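Local coordinates for MNMC2 (PDB 3VYW), which methylates the wobble uridine of tRNA, probably with S-adenosylmethionine as methyl donor, and works without the oxidase domain to which such methyltransferases are usually fused, at residues L7-L11 against I30-F34; L238-S244 against T255-A261; R126-F132 against R165-L171. All blocks are in the same frame, centred on the assembly; numbering follows the deposited sequence.

Overall arrangement
Three well-separated junctions fall in series along the chain: contact 1, then contact 3, then contact 2. Contact 1 joins helices 3-18 and 24-37, outside the large mixed sheet, and lies on the opposite side of the chain's centre from contact 3, their centres about 39 Å apart. Contacts 3 and 2 share that sheet, with centres about 23 Å apart. Contact 3 pairs parallel strands 126-133 and 166-172 near the bound S-adenosylmethionine, toward one end of the sheet, with 160-162 beyond it. Contact 2 is the antiparallel hairpin 241-246/253-258 that closes the other end, 241-246 being outermost. The cofactor thus lies near the parallel part, away from the hairpin.

Contact 1. Residues L7-L11 against I30-F34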
loop_
_atom_site.group_PDB
_atom_site.type_symbol
_atom_site.label_atom_id
_atom_site.label_comp_id
_atom_site.label_asym_id
_atom_site.label_seq_id
_atom_site.Cartn_x
_atom_site.Cartn_y
_atom_site.Cartn_z
ATOM N N LEU A 7 -14.067 20.121 -3.361
ATOM C CA LEU A 7 -12.876 19.796 -4.101
ATOM C C LEU A 7 -12.418 20.866 -5.048
ATOM O O LEU A 7 -11.249 21.069 -5.223
ATOM C CB LEU A 7 -13.048 18.481 -4.837
ATOM C CG LEU A 7 -13.052 17.229 -4.007
ATOM C CD1 LEU A 7 -13.215 16.061 -4.904
ATOM C CD2 LEU A 7 -11.812 17.111 -3.192
ATOM N N LYS A 8 -13.361 21.503 -5.704
ATOM C CA LYS A 8 -13.066 22.586 -6.597
ATOM C C LYS A 8 -12.531 23.785 -5.911
ATOM O O LYS A 8 -11.724 24.476 -6.439
ATOM C CB LYS A 8 -14.272 22.956 -7.383
ATOM C CG LYS A 8 -14.118 24.297 -8.011
ATOM C CD LYS A 8 -14.904 24.359 -9.271
ATOM C CE LYS A 8 -15.346 25.750 -9.554
ATOM N NZ LYS A 8 -16.262 25.697 -10.699
ATOM N N ASN A 9 -13.051 24.056 -4.740
ATOM C CA ASN A 9 -12.564 25.123 -3.932
ATOM C C ASN A 9 -11.170 24.841 -3.513
ATOM O O ASN A 9 -10.351 25.703 -3.474
ATOM C CB ASN A 9 -13.427 25.264 -2.692
ATOM C CG ASN A 9 -14.679 26.032 -2.941
ATOM O OD1 ASN A 9 -14.873 26.599 -3.989
ATOM N ND2 ASN A 9 -15.537 26.049 -1.970
ATOM N N TYR A 10 -10.922 23.609 -3.150
ATOM C CA TYR A 10 -9.651 23.204 -2.658
ATOM C C TYR A 10 -8.630 23.377 -3.723
ATOM O O TYR A 10 -7.563 23.839 -3.475
ATOM C CB TYR A 10 -9.736 21.755 -2.255
ATOM C CG TYR A 10 -8.526 21.230 -1.587
ATOM C CD1 TYR A 10 -8.509 21.021 -0.254
ATOM C CD2 TYR A 10 -7.421 20.925 -2.294
ATOM C CE1 TYR A 10 -7.410 20.535 0.360
ATOM C CE2 TYR A 10 -6.312 20.455 -1.683
ATOM C CZ TYR A 10 -6.326 20.266 -0.352
ATOM O OH TYR A 10 -5.249 19.784 0.276
ATOM N N LEU A 11 -8.965 22.972 -4.924
ATOM C CA LEU A 11 -8.082 23.115 -6.028
ATOM C C LEU A 11 -7.804 24.536 -6.362
ATOM O O LEU A 11 -6.696 24.904 -6.601
ATOM C CB LEU A 11 -8.681 22.469 -7.250
ATOM C CG LEU A 11 -7.916 22.803 -8.496
ATOM C CD1 LEU A 11 -6.617 22.065 -8.488
ATOM C CD2 LEU A 11 -8.701 22.478 -9.713
ATOM N N ILE A 30 -7.527 19.749 -15.348
ATOM C CA ILE A 30 -7.100 19.352 -14.044
ATOM C C ILE A 30 -8.267 19.169 -13.141
ATOM O O ILE A 30 -8.318 18.241 -12.417
ATOM C CB ILE A 30 -6.240 20.419 -13.381
ATOM C CG1 ILE A 30 -5.047 20.785 -14.231
ATOM C CG2 ILE A 30 -5.772 19.955 -12.031
ATOM C CD1 ILE A 30 -4.153 19.633 -14.550
ATOM N N LEU A 31 -9.209 20.074 -13.169
ATOM C CA LEU A 31 -10.358 19.945 -12.316
ATOM C C LEU A 31 -11.171 18.725 -12.628
ATOM O O LEU A 31 -11.609 18.043 -11.754
ATOM C CB LEU A 31 -11.237 21.176 -12.388
ATOM C CG LEU A 31 -12.534 21.159 -11.608
ATOM C CD1 LEU A 31 -12.314 21.069 -10.134
ATOM C CD2 LEU A 31 -13.294 22.404 -11.907
ATOM N N ARG A 32 -11.344 18.438 -13.891
ATOM C CA ARG A 32 -12.107 17.305 -14.265
ATOM C C ARG A 32 -11.504 16.015 -13.776
ATOM O O ARG A 32 -12.188 15.208 -13.228
ATOM C CB ARG A 32 -12.188 17.284 -15.757
ATOM C CG ARG A 32 -13.047 16.195 -16.297
ATOM C CD ARG A 32 -13.065 16.251 -17.789
ATOM N NE ARG A 32 -11.848 15.710 -18.349
ATOM C CZ ARG A 32 -11.216 16.224 -19.382
ATOM N NH1 ARG A 32 -11.676 17.304 -19.964
ATOM N NH2 ARG A 32 -10.128 15.657 -19.820
ATOM N N GLU A 33 -10.221 15.823 -13.971
ATOM C CA GLU A 33 -9.533 14.692 -13.411
ATOM C C GLU A 33 -9.467 14.675 -11.887
ATOM O O GLU A 33 -9.576 13.656 -11.287
ATOM C CB GLU A 33 -8.165 14.509 -14.045
ATOM C CG GLU A 33 -8.193 14.409 -15.540
ATOM C CD GLU A 33 -9.199 13.420 -16.073
ATOM O OE1 GLU A 33 -9.360 12.348 -15.515
ATOM O OE2 GLU A 33 -9.834 13.714 -17.070
ATOM N N PHE A 34 -9.287 15.813 -11.261
ATOM C CA PHE A 34 -9.229 15.865 -9.829
ATOM C C PHE A 34 -10.542 15.410 -9.260
ATOM O O PHE A 34 -10.583 14.686 -8.327
ATOM C CB PHE A 34 -8.901 17.283 -9.387
ATOM C CG PHE A 34 -8.658 17.444 -7.932
ATOM C CD1 PHE A 34 -7.818 16.609 -7.263
ATOM C CD2 PHE A 34 -9.249 18.470 -7.239
ATOM C CE1 PHE A 34 -7.572 16.778 -5.931
ATOM C CE2 PHE A 34 -9.002 18.647 -5.914
ATOM C CZ PHE A 34 -8.169 17.797 -5.250
#
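Leu7 and Phe34 bring together helices 3-18 and 24-37, a splayed, roughly antiparallel pair of consecutive helices whose local axes approach to 10.3 Å with their directions 132° apart. The carbonyl O of Leu7 lies in the plane of the Phe34 ring, at its edge, 3.4 Å from CE2; the same oxygen accepts the helical bond from Leu11 N, so this buried acceptor is satisfied. Beyond its CB, Leu7 packs on Leu35, Ala38 and Pro41. Lys8 contributes through its methylenes rather than its charge. The extended chain runs obliquely over Leu31, bringing Lys8 CD to 3.7 Å from Leu31 CD2 at the exposed margin of the interface. Tyr10 only grazes the other helix, its CD2 standing 4.4 Å from Phe34 CZ. Helix 292-303 completes this side, with Leu293 and Glu294 against Tyr10 and Leu296 and Ile297 against Phe34. Leu11 ends the segment as a wedge between three residues. Its CG is anti to the backbone N (chi1 170°), which carries the two methyls toward the facing helix. Leu11 CB rests 4.0 Å from Phe34 CD2, CD1 reaches Ile30 CG2 at 4.2 Å, and CD2 lies 3.9 Å from both CB and CD1 of Leu31.

Contact 2. Residues L238-S244 against T255-A261; sequences LGFKVGS and TVASLKA
Leu259 places a methyl almost exactly over the centre of the Phe240 ring: CD2 lies 3.8 Å from the centroid and 10° off the ring normal, a CH-pi contact just beyond the paired strands. With CG anti to the carbonyl carbon (chi1 -68°), the Phe240 ring swings over to the facing segment 255-261, its CD2 also 3.9 Å from Ala257 CB. Before it, Gly239 ends the preceding helix in a Schellman motif; at its positive phi any CB would collide with the carbonyl O of Leu238.

The strands that follow form the hairpin that ends a class I methyltransferase sheet, 253-258 reversed and 241-246 outermost. Lys241 and Ser258 make one hydrogen-bonded pair, with Lys241 N to Ser258 O at 2.8 Å and nearly straight, and the return bond from Ser258 N to Lys241 O longer at 3.2 Å. Gly243 and Val256 make the next, although Val256 N approaches Gly243 O from above its carbonyl plane. Val242, paired with Ala257 between them, reaches diagonally to Thr255, CG1 to CG2 3.8 Å, on the face lined by helix 229-237. Lys241 runs alongside the other segment's end, CD 3.3 Å from Ala261 O.

Ser258 OG accepts from Ala261 N (2.7 Å) in an ST motif and also bonds Gly220 O. Polar bonding therefore fixes both the strand pairing and the turn at its end, while Phe240 and Leu259 add carbon contacts beside it.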
loop_
_atom_site.group_PDB
_atom_site.type_symbol
_atom_site.label_atom_id
_atom_site.label_comp_id
_atom_site.label_asym_id
_atom_site.label_seq_id
_atom_site.Cartn_x
_atom_site.Cartn_y
_atom_site.Cartn_z
ATOM N N LEU A 238 14.104 4.200 -7.935
ATOM C CA LEU A 238 14.784 3.893 -6.700
ATOM C C LEU A 238 15.674 2.688 -6.828
ATOM O O LEU A 238 16.402 2.364 -5.950
ATOM C CB LEU A 238 13.780 3.693 -5.594
ATOM C CG LEU A 238 13.042 4.929 -5.130
ATOM C CD1 LEU A 238 11.973 4.583 -4.145
ATOM C CD2 LEU A 238 13.989 5.914 -4.512
ATOM N N GLY A 239 15.660 2.074 -7.978
ATOM C CA GLY A 239 16.506 0.952 -8.243
ATOM C C GLY A 239 15.976 -0.426 -8.080
ATOM O O GLY A 239 16.702 -1.342 -8.191
ATOM N N PHE A 240 14.700 -0.566 -7.830
ATOM C CA PHE A 240 14.086 -1.861 -7.766
ATOM C C PHE A 240 13.935 -2.468 -9.123
ATOM O O PHE A 240 13.869 -1.787 -10.088
ATOM C CB PHE A 240 12.718 -1.765 -7.131
ATOM C CG PHE A 240 12.742 -1.426 -5.699
ATOM C CD1 PHE A 240 12.680 -0.141 -5.308
ATOM C CD2 PHE A 240 12.789 -2.394 -4.749
ATOM C CE1 PHE A 240 12.691 0.183 -3.998
ATOM C CE2 PHE A 240 12.811 -2.079 -3.430
ATOM C CZ PHE A 240 12.754 -0.785 -3.055
ATOM N N LYS A 241 13.880 -3.780 -9.157
ATOM C CA LYS A 241 13.517 -4.532 -10.313
ATOM C C LYS A 241 12.050 -4.687 -10.132
ATOM O O LYS A 241 11.607 -4.991 -9.084
ATOM C CB LYS A 241 14.161 -5.902 -10.276
ATOM C CG LYS A 241 15.666 -5.919 -10.410
ATOM C CD LYS A 241 16.233 -7.195 -9.814
ATOM C CE LYS A 241 17.433 -7.664 -10.590
ATOM N NZ LYS A 241 17.507 -9.133 -10.763
ATOM N N VAL A 242 11.285 -4.434 -11.158
ATOM C CA VAL A 242 9.864 -4.410 -11.029
ATOM C C VAL A 242 9.219 -5.453 -11.893
ATOM O O VAL A 242 9.500 -5.558 -13.035
ATOM C CB VAL A 242 9.338 -3.024 -11.381
ATOM C CG1 VAL A 242 7.877 -2.912 -11.080
ATOM C CG2 VAL A 242 10.119 -1.976 -10.653
ATOM N N GLY A 243 8.341 -6.224 -11.307
ATOM C CA GLY A 243 7.725 -7.345 -11.942
ATOM C C GLY A 243 6.288 -7.487 -11.576
ATOM O O GLY A 243 5.779 -6.751 -10.783
ATOM N N SER A 244 5.648 -8.482 -12.129
ATOM C CA SER A 244 4.245 -8.681 -11.924
ATOM C C SER A 244 3.806 -10.009 -11.344
ATOM O O SER A 244 4.323 -11.037 -11.637
ATOM C CB SER A 244 3.512 -8.448 -13.220
ATOM O OG SER A 244 3.364 -7.085 -13.459
ATOM N N THR A 255 2.277 -6.019 -8.210
ATOM C CA THR A 255 3.630 -5.663 -8.440
ATOM C C THR A 255 4.531 -6.329 -7.466
ATOM O O THR A 255 4.229 -6.442 -6.332
ATOM C CB THR A 255 3.816 -4.153 -8.434
ATOM O OG1 THR A 255 3.185 -3.623 -9.567
ATOM C CG2 THR A 255 5.217 -3.818 -8.590
ATOM N N VAL A 256 5.643 -6.817 -7.967
ATOM C CA VAL A 256 6.658 -7.428 -7.157
ATOM C C VAL A 256 7.956 -6.729 -7.408
ATOM O O VAL A 256 8.327 -6.530 -8.517
ATOM C CB VAL A 256 6.827 -8.882 -7.505
ATOM C CG1 VAL A 256 7.504 -9.604 -6.385
ATOM C CG2 VAL A 256 5.495 -9.518 -7.785
ATOM N N ALA A 257 8.626 -6.319 -6.354
ATOM C CA ALA A 257 9.852 -5.584 -6.485
ATOM C C ALA A 257 10.963 -6.120 -5.614
ATOM O O ALA A 257 10.745 -6.617 -4.558
ATOM C CB ALA A 257 9.616 -4.128 -6.196
ATOM N N SER A 258 12.176 -6.045 -6.098
ATOM C CA SER A 258 13.310 -6.310 -5.272
ATOM C C SER A 258 14.468 -5.521 -5.772
ATOM O O SER A 258 14.596 -5.300 -6.929
ATOM C CB SER A 258 13.635 -7.780 -5.294
ATOM O OG SER A 258 14.808 -8.019 -4.588
ATOM N N LEU A 259 15.310 -5.043 -4.884
ATOM C CA LEU A 259 16.532 -4.436 -5.306
ATOM C C LEU A 259 17.456 -5.414 -5.970
ATOM O O LEU A 259 18.013 -5.137 -6.975
ATOM C CB LEU A 259 17.226 -3.870 -4.107
ATOM C CG LEU A 259 16.481 -2.769 -3.453
ATOM C CD1 LEU A 259 17.125 -2.458 -2.135
ATOM C CD2 LEU A 259 16.550 -1.567 -4.344
ATOM N N LYS A 260 17.659 -6.557 -5.353
ATOM C CA LYS A 260 18.534 -7.550 -5.927
ATOM C C LYS A 260 18.020 -8.958 -6.165
ATOM O O LYS A 260 18.680 -9.704 -6.812
ATOM C CB LYS A 260 19.830 -7.611 -5.152
ATOM C CG LYS A 260 20.959 -6.897 -5.830
ATOM C CD LYS A 260 21.053 -5.482 -5.372
ATOM C CE LYS A 260 22.439 -4.951 -5.612
ATOM N NZ LYS A 260 22.500 -3.884 -6.628
ATOM N N ALA A 261 16.880 -9.344 -5.638
ATOM C CA ALA A 261 16.345 -10.662 -5.953
ATOM C C ALA A 261 15.605 -10.713 -7.274
ATOM O O ALA A 261 15.343 -9.710 -7.853
ATOM C CB ALA A 261 15.480 -11.167 -4.837
#

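Contact 3. Residues R126-F132 against R165-L171; sequences RVEIISF and RLSLKVL
Ile129 is held to the neighbouring strand by both backbone polar atoms: its N donates to Ser167 O at 2.8 Å and its O accepts from Lys169 N at 2.9 Å. The pattern recurs at Ser131, whose N reaches Lys169 O and whose O takes Leu171 N, the latter approaching 32° out of the carbonyl plane. The alternate residues Glu128 and Ile130 bond through their backbones to strand 97-103. These are parallel strands of the Rossmann-like methyltransferase core, connected by a crossover through helix 148-157 and then short strand 160-162. Carbon contacts occur on both faces. Ile129 CD1 meets Leu166 CD1 at 4.1 Å on the face packed by helix 148-157. On the other, Phe132 and Leu171 run alongside each other in the same direction, CE2 to CD1 4.2 Å; Phe132 also touches the cofactor-binding Ala175. Polar side chains act at the strand starts. Arg126 bends at chi2 (-129°) to lay one guanidinium face over Ser167 N, NH2 3.5 Å from Ser167 CB. NH2 also forms a salt bridge with Glu162, to which Ser167 OG is bonded. A leucine for Arg126 would probably leave the Glu162 carboxylate without its charged mate and Ser167 N without its flat cover. Arg126 NH1 bonds Gly163 O.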
loop_
_atom_site.group_PDB
_atom_site.type_symbol
_atom_site.label_atom_id
_atom_site.label_comp_id
_atom_site.label_asym_id
_atom_site.label_seq_id
_atom_site.Cartn_x
_atom_site.Cartn_y
_atom_site.Cartn_z
ATOM N N ARG A 126 10.815 -17.224 14.234
ATOM C CA ARG A 126 10.540 -16.034 14.962
ATOM C C ARG A 126 10.198 -14.978 13.964
ATOM O O ARG A 126 10.889 -14.801 13.021
ATOM C CB ARG A 126 11.754 -15.640 15.772
ATOM C CG ARG A 126 11.552 -14.463 16.689
ATOM C CD ARG A 126 12.651 -13.451 16.480
ATOM N NE ARG A 126 12.393 -12.205 17.168
ATOM C CZ ARG A 126 11.742 -12.104 18.311
ATOM N NH1 ARG A 126 11.275 -13.181 18.893
ATOM N NH2 ARG A 126 11.550 -10.927 18.860
ATOM N N VAL A 127 9.097 -14.295 14.158
ATOM C CA VAL A 127 8.670 -13.344 13.174
ATOM C C VAL A 127 8.673 -11.937 13.684
ATOM O O VAL A 127 8.121 -11.665 14.695
ATOM C CB VAL A 127 7.287 -13.686 12.678
ATOM C CG1 VAL A 127 6.968 -12.850 11.488
ATOM C CG2 VAL A 127 7.214 -15.133 12.300
ATOM N N GLU A 128 9.305 -11.036 12.960
ATOM C CA GLU A 128 9.289 -9.638 13.327
ATOM C C GLU A 128 8.405 -8.805 12.413
ATOM O O GLU A 128 8.667 -8.675 11.260
ATOM C CB GLU A 128 10.685 -9.067 13.261
ATOM C CG GLU A 128 11.634 -9.550 14.310
ATOM C CD GLU A 128 12.930 -8.781 14.291
ATOM O OE1 GLU A 128 13.986 -9.385 14.062
ATOM O OE2 GLU A 128 12.897 -7.567 14.508
ATOM N N ILE A 129 7.365 -8.224 12.970
ATOM C CA ILE A 129 6.493 -7.360 12.228
ATOM C C ILE A 129 6.449 -5.949 12.763
ATOM O O ILE A 129 6.221 -5.732 13.910
ATOM C CB ILE A 129 5.064 -7.887 12.245
ATOM C CG1 ILE A 129 5.031 -9.287 11.705
ATOM C CG2 ILE A 129 4.166 -7.018 11.417
ATOM C CD1 ILE A 129 3.745 -9.989 11.997
ATOM N N ILE A 130 6.644 -4.991 11.878
ATOM C CA ILE A 130 6.362 -3.603 12.129
ATOM C C ILE A 130 5.295 -3.115 11.185
ATOM O O ILE A 130 5.404 -3.233 10.009
ATOM C CB ILE A 130 7.604 -2.762 11.922
ATOM C CG1 ILE A 130 8.669 -3.201 12.897
ATOM C CG2 ILE A 130 7.278 -1.303 12.080
ATOM C CD1 ILE A 130 9.922 -2.391 12.835
ATOM N N SER A 131 4.259 -2.530 11.733
ATOM C CA SER A 131 3.161 -2.067 10.935
ATOM C C SER A 131 2.832 -0.631 11.185
ATOM O O SER A 131 3.240 -0.081 12.143
ATOM C CB SER A 131 1.957 -2.917 11.166
ATOM O OG SER A 131 1.036 -2.625 10.178
ATOM N N PHE A 132 2.132 -0.009 10.271
ATOM C CA PHE A 132 1.850 1.394 10.337
ATOM C C PHE A 132 0.378 1.531 10.224
ATOM O O PHE A 132 -0.209 0.934 9.407
ATOM C CB PHE A 132 2.519 2.104 9.171
ATOM C CG PHE A 132 4.010 2.076 9.224
ATOM C CD1 PHE A 132 4.723 1.204 8.455
ATOM C CD2 PHE A 132 4.686 2.912 10.056
ATOM C CE1 PHE A 132 6.087 1.162 8.529
ATOM C CE2 PHE A 132 6.046 2.884 10.123
ATOM C CZ PHE A 132 6.749 2.005 9.365
ATOM N N ARG A 165 8.361 -16.463 19.679
ATOM C CA ARG A 165 8.173 -16.431 18.238
ATOM C C ARG A 165 7.929 -15.093 17.570
ATOM O O ARG A 165 8.322 -14.885 16.462
ATOM C CB ARG A 165 7.115 -17.411 17.813
ATOM C CG ARG A 165 7.477 -18.821 18.125
ATOM C CD ARG A 165 6.610 -19.780 17.362
ATOM N NE ARG A 165 5.208 -19.539 17.621
ATOM C CZ ARG A 165 4.231 -20.244 17.100
ATOM N NH1 ARG A 165 4.486 -21.244 16.294
ATOM N NH2 ARG A 165 2.991 -19.948 17.402
ATOM N N LEU A 166 7.204 -14.214 18.213
ATOM C CA LEU A 166 6.649 -13.109 17.503
ATOM C C LEU A 166 6.989 -11.765 18.060
ATOM O O LEU A 166 6.824 -11.525 19.210
ATOM C CB LEU A 166 5.143 -13.266 17.461
ATOM C CG LEU A 166 4.367 -12.099 16.904
ATOM C CD1 LEU A 166 4.609 -11.948 15.436
ATOM C CD2 LEU A 166 2.913 -12.311 17.159
ATOM N N SER A 167 7.429 -10.857 17.215
ATOM C CA SER A 167 7.568 -9.487 17.627
ATOM C C SER A 167 6.625 -8.610 16.828
ATOM O O SER A 167 6.614 -8.669 15.646
ATOM C CB SER A 167 8.979 -9.040 17.419
ATOM O OG SER A 167 9.204 -7.891 18.174
ATOM N N LEU A 168 5.802 -7.826 17.491
ATOM C CA LEU A 168 4.824 -7.004 16.818
ATOM C C LEU A 168 4.880 -5.562 17.254
ATOM O O LEU A 168 4.817 -5.281 18.400
ATOM C CB LEU A 168 3.445 -7.559 17.140
ATOM C CG LEU A 168 2.350 -7.682 16.107
ATOM C CD1 LEU A 168 1.045 -7.915 16.819
ATOM C CD2 LEU A 168 2.253 -6.464 15.242
ATOM N N LYS A 169 5.024 -4.631 16.345
ATOM C CA LYS A 169 4.717 -3.267 16.677
ATOM C C LYS A 169 3.914 -2.628 15.603
ATOM O O LYS A 169 4.352 -2.546 14.506
ATOM C CB LYS A 169 5.962 -2.440 16.907
ATOM C CG LYS A 169 7.219 -3.233 17.093
ATOM C CD LYS A 169 8.118 -2.626 18.151
ATOM C CE LYS A 169 9.492 -2.325 17.596
ATOM N NZ LYS A 169 10.145 -3.515 17.006
ATOM N N VAL A 170 2.760 -2.122 15.934
ATOM C CA VAL A 170 2.000 -1.380 14.995
ATOM C C VAL A 170 2.112 0.015 15.490
ATOM O O VAL A 170 1.748 0.279 16.581
ATOM C CB VAL A 170 0.554 -1.803 15.050
ATOM C CG1 VAL A 170 -0.269 -0.989 14.100
ATOM C CG2 VAL A 170 0.430 -3.252 14.719
ATOM N N LEU A 171 2.655 0.914 14.703
ATOM C CA LEU A 171 2.833 2.259 15.156
ATOM C C LEU A 171 1.747 3.100 14.592
ATOM O O LEU A 171 1.607 3.237 13.408
ATOM C CB LEU A 171 4.161 2.790 14.689
ATOM C CG LEU A 171 5.337 1.863 14.888
ATOM C CD1 LEU A 171 6.580 2.387 14.227
ATOM C CD2 LEU A 171 5.582 1.598 16.345
#